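Side-chain contacts in taurine dioxygenase (Burkholderia ambifaria, PDB 5VN6), which probably catalyses the iron- and 2-oxoglutarate-dependent oxygenation of taurine, using the chemistry common to the TfdA dioxygenase family: residues N144-D147 with H148-Q151; Q231-H234 with Y235-Q239; M270-P273 with P274-R277; D34-F37 with A38-T42. All blocks are in the same frame, centred on the assembly; numbering follows the deposited sequence.

Contact 1 (N144-D147 with H148-Q151); sequences NLPD and HVKQ
P146 and V149 meet at the start of helix 147-153, where P146 holds the N-cap position. CG of the proline ring presses on V149 CG2 at 3.5 Å, which is tight for two carbons. The same methyl lies over one face of the H148 ring, offset toward its rim. H148 can turn back beside the proline because its CG sits between the backbone N and the carbonyl carbon (chi1 77°). Its ND1 then comes within 4.0 Å of P146 CB. Further back, L145 CD1 meets V149 CG1 at 4.2 Å, the two side chains crossing at about a right angle.

The first turn of the helix is set by backbone bonds. K150 N donates to P146 O at 3.1 Å, and V149 N makes a weak bond to the same oxygen. Q151 N donates to D147 O at 3.0 Å. Outside the segments, L145, P146 and V149 all pack on Y235 of helix 228-237. The extended K150 chain runs alongside L145, and its NZ also bonds to E143 O. One water joins three groups: it donates to L145 O at 2.7 Å and to D147 OD1 at 2.6 Å, and accepts from K150 NZ.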
# COMPACT_ATOMS: atom_id res chain seq x y z
N ASN A 144 12.61 -7.03 10.35
CA ASN A 144 11.54 -6.92 11.34
C ASN A 144 10.75 -8.21 11.57
O ASN A 144 9.88 -8.23 12.44
CB ASN A 144 10.56 -5.80 10.95
CG ASN A 144 11.20 -4.45 10.98
OD1 ASN A 144 12.19 -4.25 11.67
ND2 ASN A 144 10.63 -3.50 10.26
N LEU A 145 11.02 -9.28 10.82
CA LEU A 145 10.39 -10.56 11.12
C LEU A 145 10.63 -10.96 12.57
O LEU A 145 11.63 -10.54 13.17
CB LEU A 145 10.94 -11.66 10.20
CG LEU A 145 10.55 -11.56 8.73
CD1 LEU A 145 11.33 -12.62 7.93
CD2 LEU A 145 9.02 -11.69 8.52
N PRO A 146 9.72 -11.71 13.18
CA PRO A 146 9.97 -12.20 14.54
C PRO A 146 11.05 -13.28 14.56
O PRO A 146 11.28 -13.97 13.56
CB PRO A 146 8.61 -12.76 14.98
CG PRO A 146 7.77 -12.84 13.76
CD PRO A 146 8.32 -11.88 12.76
N ASP A 147 11.70 -13.40 15.72
CA ASP A 147 12.84 -14.30 15.84
C ASP A 147 12.51 -15.72 15.39
O ASP A 147 13.32 -16.37 14.71
CB ASP A 147 13.35 -14.33 17.28
CG ASP A 147 14.03 -13.04 17.68
OD1 ASP A 147 14.50 -12.33 16.76
OD2 ASP A 147 14.09 -12.74 18.89
N HIS A 148 11.34 -16.24 15.76
CA HIS A 148 11.03 -17.62 15.42
C HIS A 148 10.80 -17.79 13.92
O HIS A 148 10.97 -18.89 13.40
CB HIS A 148 9.83 -18.12 16.23
CG HIS A 148 8.50 -17.63 15.73
ND1 HIS A 148 7.92 -16.47 16.19
CD2 HIS A 148 7.64 -18.16 14.82
CE1 HIS A 148 6.76 -16.29 15.57
NE2 HIS A 148 6.57 -17.30 14.74
N VAL A 149 10.40 -16.73 13.22
CA VAL A 149 10.27 -16.83 11.77
C VAL A 149 11.65 -16.82 11.12
O VAL A 149 11.89 -17.53 10.14
CB VAL A 149 9.39 -15.69 11.20
CG1 VAL A 149 9.29 -15.82 9.63
CG2 VAL A 149 7.99 -15.73 11.83
N LYS A 150 12.56 -16.00 11.65
CA LYS A 150 13.91 -15.96 11.09
C LYS A 150 14.60 -17.32 11.24
O LYS A 150 15.23 -17.81 10.30
CB LYS A 150 14.73 -14.87 11.78
CG LYS A 150 14.31 -13.44 11.40
CD LYS A 150 15.17 -12.43 12.14
CE LYS A 150 14.78 -11.01 11.79
NZ LYS A 150 15.53 -9.98 12.56
N GLN A 151 14.48 -17.93 12.42
CA GLN A 151 15.03 -19.27 12.62
C GLN A 151 14.39 -20.28 11.66
O GLN A 151 15.09 -21.09 11.04
CB GLN A 151 14.82 -19.70 14.07
CG GLN A 151 15.54 -18.83 15.08
CD GLN A 151 15.02 -19.02 16.49
OE1 GLN A 151 14.62 -20.12 16.88
NE2 GLN A 151 15.04 -17.95 17.28
O HOH W 1 13.66 -10.67 14.99

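Contact 2 (Q231-H234 with Y235-Q239); sequences QLLH and YLIGQ
I237 reaches back one turn to L233 and H234. Its CB lies 3.8 Å from L233 O. From there the side chain splits. CG1 stands between the backbone N and the carbonyl carbon (chi1 71°), which lays it against H234 O at 3.5 Å. CG2 goes the other way and meets L233 CD1 at 3.9 Å, the two side chains crossing obliquely. In the backbone, I237 N donates to L233 O at 2.9 Å.

This is i to i+3 and i to i+4 packing in helix 228-237. L232 and L236 of this helix pack on helix 147-153, and L232, L233 and L236 pack on strand 207-210. L232 CG approaches L236 CD1 at 4.3 Å, and both leucines touch I153 and F210.

G238 and Q239 are in 3-10 conformation. G238 N still bonds to H234 O. The Q239 side chain folds back, and its NE2 donates to Y235 O at 3.0 Å. The oxygen lies in the plane of the Q239 amide, but the donor stands above the Y235 carbonyl plane. The same NE2 sits over the centre of the Y235 ring, 3.4 Å above it.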
# COMPACT_ATOMS: atom_id res chain seq x y z
N GLN A 231 1.16 -21.76 4.02
CA GLN A 231 0.75 -20.68 4.91
C GLN A 231 1.94 -19.79 5.29
O GLN A 231 1.82 -18.56 5.33
CB GLN A 231 0.06 -21.28 6.14
CG GLN A 231 -1.37 -21.80 5.84
CD GLN A 231 -1.96 -22.61 7.01
OE1 GLN A 231 -1.23 -23.12 7.84
NE2 GLN A 231 -3.29 -22.69 7.07
N LEU A 232 3.10 -20.39 5.56
CA LEU A 232 4.28 -19.59 5.85
C LEU A 232 4.68 -18.74 4.66
O LEU A 232 5.02 -17.56 4.81
CB LEU A 232 5.45 -20.50 6.26
CG LEU A 232 6.80 -19.80 6.50
CD1 LEU A 232 6.73 -18.75 7.62
CD2 LEU A 232 7.89 -20.83 6.80
N LEU A 233 4.63 -19.33 3.45
CA LEU A 233 4.98 -18.56 2.26
C LEU A 233 4.05 -17.37 2.10
O LEU A 233 4.51 -16.24 1.84
CB LEU A 233 4.96 -19.47 1.03
CG LEU A 233 5.25 -18.80 -0.33
CD1 LEU A 233 6.63 -18.13 -0.34
CD2 LEU A 233 5.10 -19.76 -1.50
N HIS A 234 2.74 -17.58 2.31
CA HIS A 234 1.79 -16.47 2.23
C HIS A 234 2.12 -15.37 3.23
O HIS A 234 2.05 -14.18 2.90
CB HIS A 234 0.36 -16.98 2.44
CG HIS A 234 -0.10 -17.87 1.34
ND1 HIS A 234 -1.20 -18.70 1.44
CD2 HIS A 234 0.42 -18.08 0.10
CE1 HIS A 234 -1.35 -19.37 0.31
NE2 HIS A 234 -0.39 -19.01 -0.53
N TYR A 235 2.51 -15.76 4.45
CA TYR A 235 2.89 -14.78 5.46
C TYR A 235 4.10 -13.96 5.01
O TYR A 235 4.14 -12.74 5.19
CB TYR A 235 3.17 -15.49 6.78
CG TYR A 235 3.82 -14.62 7.83
CD1 TYR A 235 3.05 -13.85 8.72
CD2 TYR A 235 5.20 -14.57 7.94
CE1 TYR A 235 3.67 -13.06 9.70
CE2 TYR A 235 5.81 -13.79 8.91
CZ TYR A 235 5.04 -13.05 9.78
OH TYR A 235 5.68 -12.28 10.70
N LEU A 236 5.09 -14.63 4.41
CA LEU A 236 6.29 -13.95 3.94
C LEU A 236 5.99 -13.01 2.77
O LEU A 236 6.34 -11.82 2.83
CB LEU A 236 7.34 -15.00 3.54
CG LEU A 236 7.90 -15.82 4.70
CD1 LEU A 236 8.99 -16.88 4.28
CD2 LEU A 236 8.44 -14.88 5.82
N ILE A 237 5.33 -13.50 1.71
CA ILE A 237 5.09 -12.62 0.56
C ILE A 237 4.18 -11.46 0.94
O ILE A 237 4.27 -10.39 0.34
CB ILE A 237 4.50 -13.36 -0.66
CG1 ILE A 237 3.05 -13.77 -0.38
CG2 ILE A 237 5.44 -14.50 -1.17
CD1 ILE A 237 2.25 -14.06 -1.64
N GLY A 238 3.28 -11.66 1.91
CA GLY A 238 2.43 -10.57 2.36
C GLY A 238 3.16 -9.48 3.13
O GLY A 238 2.54 -8.45 3.45
N GLN A 239 4.42 -9.70 3.51
CA GLN A 239 5.16 -8.65 4.20
C GLN A 239 5.34 -7.44 3.30
O GLN A 239 5.41 -6.31 3.79
CB GLN A 239 6.53 -9.19 4.68
CG GLN A 239 6.46 -10.35 5.72
CD GLN A 239 5.69 -9.97 7.02
OE1 GLN A 239 6.09 -9.04 7.74
NE2 GLN A 239 4.60 -10.68 7.30

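Contact 3 (M270-P273 with P274-R277); sequences MDYP and PCVR
Y272 and C275 make a sulfur-aromatic contact in the loop between strands 264-268 and 278-284. This loop links two beta-strands of the cupin-type fold. C275 SG lies 4.5 Å from the centroid of the Y272 ring, 54° off the ring normal, so the approach is oblique. Its nearest ring atom is Y272 CD1, at 3.5 Å. Both side chains leave the backbone between the N and the carbonyl carbon. They turn inward across the bend and meet. The sulfur also lies 3.8 Å from P273 O.

Apolar packing adds little else between the segments. P273 CB and P274 CD are packed tightly, at 3.3 Å. These rigid residues form the tip of the loop and are exposed.

The hydrogen bonds of these side chains run outward. M270 N bonds to E244 of the second subunit and D271 OD2 to the backbone N of C16 there, while Y272 packs on the same C16, so this half of the loop belongs to the dimer interface. Within the chain, D271 OD1 accepts from G131 N, R277 NH1 makes a weak bond to G131 O, and C275 and R277 rest on P127.

The last contact is packing on a flat group. The R277 chain bends at chi3 (83°) and brings its guanidinium beside the tyrosine. Y272 OH lies over one guanidinium face, 3.8 Å from R277 NE, with ring and guanidinium planes 39° apart.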
# COMPACT_ATOMS: atom_id res chain seq x y z
N MET A 270 -2.69 -0.36 -11.10
CA MET A 270 -3.52 -0.37 -12.29
C MET A 270 -4.90 0.21 -11.98
O MET A 270 -5.91 -0.48 -12.14
CB MET A 270 -3.65 -1.78 -12.83
CG MET A 270 -3.62 -1.85 -14.34
SD MET A 270 -1.91 -1.77 -14.88
CE MET A 270 -1.28 -3.30 -14.20
N ASP A 271 -4.94 1.47 -11.53
CA ASP A 271 -6.19 2.15 -11.22
C ASP A 271 -6.78 2.88 -12.41
O ASP A 271 -7.87 3.45 -12.27
CB ASP A 271 -5.98 3.16 -10.07
CG ASP A 271 -4.91 4.19 -10.37
OD1 ASP A 271 -4.00 3.89 -11.18
OD2 ASP A 271 -4.95 5.31 -9.81
N TYR A 272 -6.09 2.84 -13.63
CA TYR A 272 -6.52 3.73 -14.70
C TYR A 272 -7.30 2.99 -15.78
O TYR A 272 -7.05 1.81 -16.04
CB TYR A 272 -5.33 4.46 -15.35
CG TYR A 272 -4.14 3.60 -15.76
CD1 TYR A 272 -3.99 3.16 -17.07
CD2 TYR A 272 -3.15 3.25 -14.84
CE1 TYR A 272 -2.91 2.39 -17.46
CE2 TYR A 272 -2.05 2.48 -15.23
CZ TYR A 272 -1.94 2.05 -16.54
OH TYR A 272 -0.87 1.29 -16.94
N PRO A 273 -8.25 3.69 -16.39
CA PRO A 273 -8.97 3.17 -17.56
C PRO A 273 -8.05 3.07 -18.77
O PRO A 273 -6.90 3.54 -18.71
CB PRO A 273 -10.08 4.21 -17.78
CG PRO A 273 -10.17 4.98 -16.51
CD PRO A 273 -8.78 4.99 -15.95
N PRO A 274 -8.51 2.47 -19.87
CA PRO A 274 -7.66 2.38 -21.07
C PRO A 274 -7.19 3.76 -21.51
O PRO A 274 -8.00 4.66 -21.77
CB PRO A 274 -8.60 1.75 -22.11
CG PRO A 274 -9.61 1.02 -21.33
CD PRO A 274 -9.81 1.79 -20.06
N CYS A 275 -5.88 3.92 -21.59
CA CYS A 275 -5.30 5.20 -21.97
C CYS A 275 -3.93 4.95 -22.59
O CYS A 275 -3.43 3.82 -22.62
CB CYS A 275 -5.20 6.14 -20.77
SG CYS A 275 -3.92 5.64 -19.59
N VAL A 276 -3.31 6.03 -23.06
CA VAL A 276 -2.00 5.96 -23.69
C VAL A 276 -0.98 6.39 -22.65
O VAL A 276 -0.99 7.54 -22.20
CB VAL A 276 -1.93 6.83 -24.95
N ARG A 277 -0.10 5.47 -22.28
CA ARG A 277 1.00 5.76 -21.39
C ARG A 277 2.25 5.16 -22.00
O ARG A 277 2.24 3.99 -22.42
CB ARG A 277 0.78 5.18 -20.00
CG ARG A 277 1.69 5.75 -18.95
CD ARG A 277 1.27 5.29 -17.58
NE ARG A 277 1.82 3.97 -17.29
CZ ARG A 277 2.34 3.61 -16.12
NH1 ARG A 277 2.39 4.47 -15.12
NH2 ARG A 277 2.81 2.38 -15.96

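Contact 4 (D34-F37 with A38-T42); sequences DGLF and AEIRT
L36 and F37 both carry CG trans to the backbone N (chi1 174° and 180°), which sends L36 toward helix 27-32 and F37 toward F69. Both belong to helix 34-47. I40 takes the other common setting, with CG1 anti to the carbonyl carbon (chi1 -64°). Its CD1 therefore swings back toward L36 and meets L36 CG at 4.1 Å. The two side chains cross at a slant, one helical turn apart. I40 CG1 also rests on the backbone, 3.3 Å from L36 O. Both residues touch A30 of helix 27-32, so this pair packs the two N-terminal helices together.

F37 is buried. Its ring stacks edge-to-face with F69 and also touches R68. Within the helix, its CE2 comes 4.3 Å from R41 CB, an oblique approach to the ring.

The polar ends turn elsewhere: D34 OD1 makes a salt bridge with R68, R41 one with E195, and E39 OE2 accepts from Q43 NE2 one turn further on. The R41 chain runs extended from CG to NE and leads away from F37. The E39 chain instead bends at chi2.

Regular i to i+4 bonds hold the backbone. E39 N donates to G35 O, I40 N to L36 O and R41 N to F37 O. A38 N bonds to D34 O at 2.9 Å, and A38 CB touches the same oxygen at 3.4 Å.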
# COMPACT_ATOMS: atom_id res chain seq x y z
N ASP A 34 32.47 10.91 -12.90
CA ASP A 34 32.62 9.72 -12.08
C ASP A 34 32.26 9.98 -10.62
O ASP A 34 31.74 9.09 -9.94
CB ASP A 34 34.05 9.18 -12.18
CG ASP A 34 34.34 8.56 -13.53
OD1 ASP A 34 33.42 8.51 -14.38
OD2 ASP A 34 35.49 8.13 -13.75
N GLY A 35 32.59 11.16 -10.11
CA GLY A 35 32.21 11.49 -8.74
C GLY A 35 30.71 11.57 -8.57
O GLY A 35 30.15 11.00 -7.63
N LEU A 36 30.02 12.23 -9.51
CA LEU A 36 28.57 12.30 -9.42
C LEU A 36 27.95 10.91 -9.49
O LEU A 36 27.04 10.58 -8.72
CB LEU A 36 28.00 13.20 -10.52
CG LEU A 36 26.46 13.21 -10.57
CD1 LEU A 36 25.88 13.68 -9.24
CD2 LEU A 36 25.93 14.08 -11.69
N PHE A 37 28.45 10.06 -10.39
CA PHE A 37 27.88 8.72 -10.48
C PHE A 37 28.13 7.92 -9.21
O PHE A 37 27.25 7.16 -8.78
CB PHE A 37 28.43 7.92 -11.66
CG PHE A 37 27.84 6.55 -11.72
CD1 PHE A 37 26.53 6.39 -12.12
CD2 PHE A 37 28.55 5.45 -11.28
CE1 PHE A 37 25.94 5.15 -12.13
CE2 PHE A 37 27.97 4.20 -11.29
CZ PHE A 37 26.66 4.05 -11.71
N ALA A 38 29.33 8.02 -8.63
CA ALA A 38 29.63 7.31 -7.39
C ALA A 38 28.62 7.66 -6.29
O ALA A 38 28.10 6.76 -5.61
CB ALA A 38 31.06 7.63 -6.93
N GLU A 39 28.33 8.94 -6.12
CA GLU A 39 27.38 9.35 -5.09
C GLU A 39 25.98 8.80 -5.37
O GLU A 39 25.31 8.29 -4.46
CB GLU A 39 27.35 10.88 -4.99
CG GLU A 39 27.99 11.41 -3.72
CD GLU A 39 27.24 11.03 -2.45
OE1 GLU A 39 27.79 10.24 -1.65
OE2 GLU A 39 26.10 11.51 -2.25
N ILE A 40 25.52 8.90 -6.62
CA ILE A 40 24.22 8.33 -6.98
C ILE A 40 24.17 6.85 -6.64
O ILE A 40 23.17 6.35 -6.11
CB ILE A 40 23.93 8.58 -8.47
CG1 ILE A 40 23.81 10.08 -8.74
CG2 ILE A 40 22.69 7.82 -8.90
CD1 ILE A 40 23.49 10.42 -10.20
N ARG A 41 25.25 6.13 -6.96
CA ARG A 41 25.31 4.71 -6.62
C ARG A 41 25.23 4.51 -5.11
O ARG A 41 24.50 3.63 -4.63
CB ARG A 41 26.57 4.09 -7.20
CG ARG A 41 26.79 2.69 -6.76
CD ARG A 41 27.98 2.06 -7.48
NE ARG A 41 28.20 0.72 -6.95
CZ ARG A 41 28.82 0.48 -5.80
NH1 ARG A 41 29.31 1.48 -5.08
NH2 ARG A 41 28.97 -0.77 -5.38
N THR A 42 26.00 5.30 -4.35
CA THR A 42 25.92 5.18 -2.90
C THR A 42 24.49 5.43 -2.42
O THR A 42 23.95 4.65 -1.63
CB THR A 42 26.90 6.15 -2.24
OG1 THR A 42 28.24 5.72 -2.49
CG2 THR A 42 26.68 6.20 -0.75

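Overall arrangement
Contacts 1 and 2 hold the same pair of helices and touch: P146 CD lies 3.4 Å from Y235 OH, and V149 CG1 meets L236 CD2. Both are partly buried, but contact 1 adds a water-linked polar cluster at a helix start, while contact 2 runs into 3-10 conformation. Contact 4 is also partly buried on a helix. It lies about 35 Å from contact 1 between centres, and its charged side chains pair with residues outside its two segments. Contact 3 is the surface loop. It has no helical bonding, relies on sulfur-aromatic packing and meets the second subunit. Its R277 side chain lies about 10 Å from the magnesium ion bound by H106, D108 and H266.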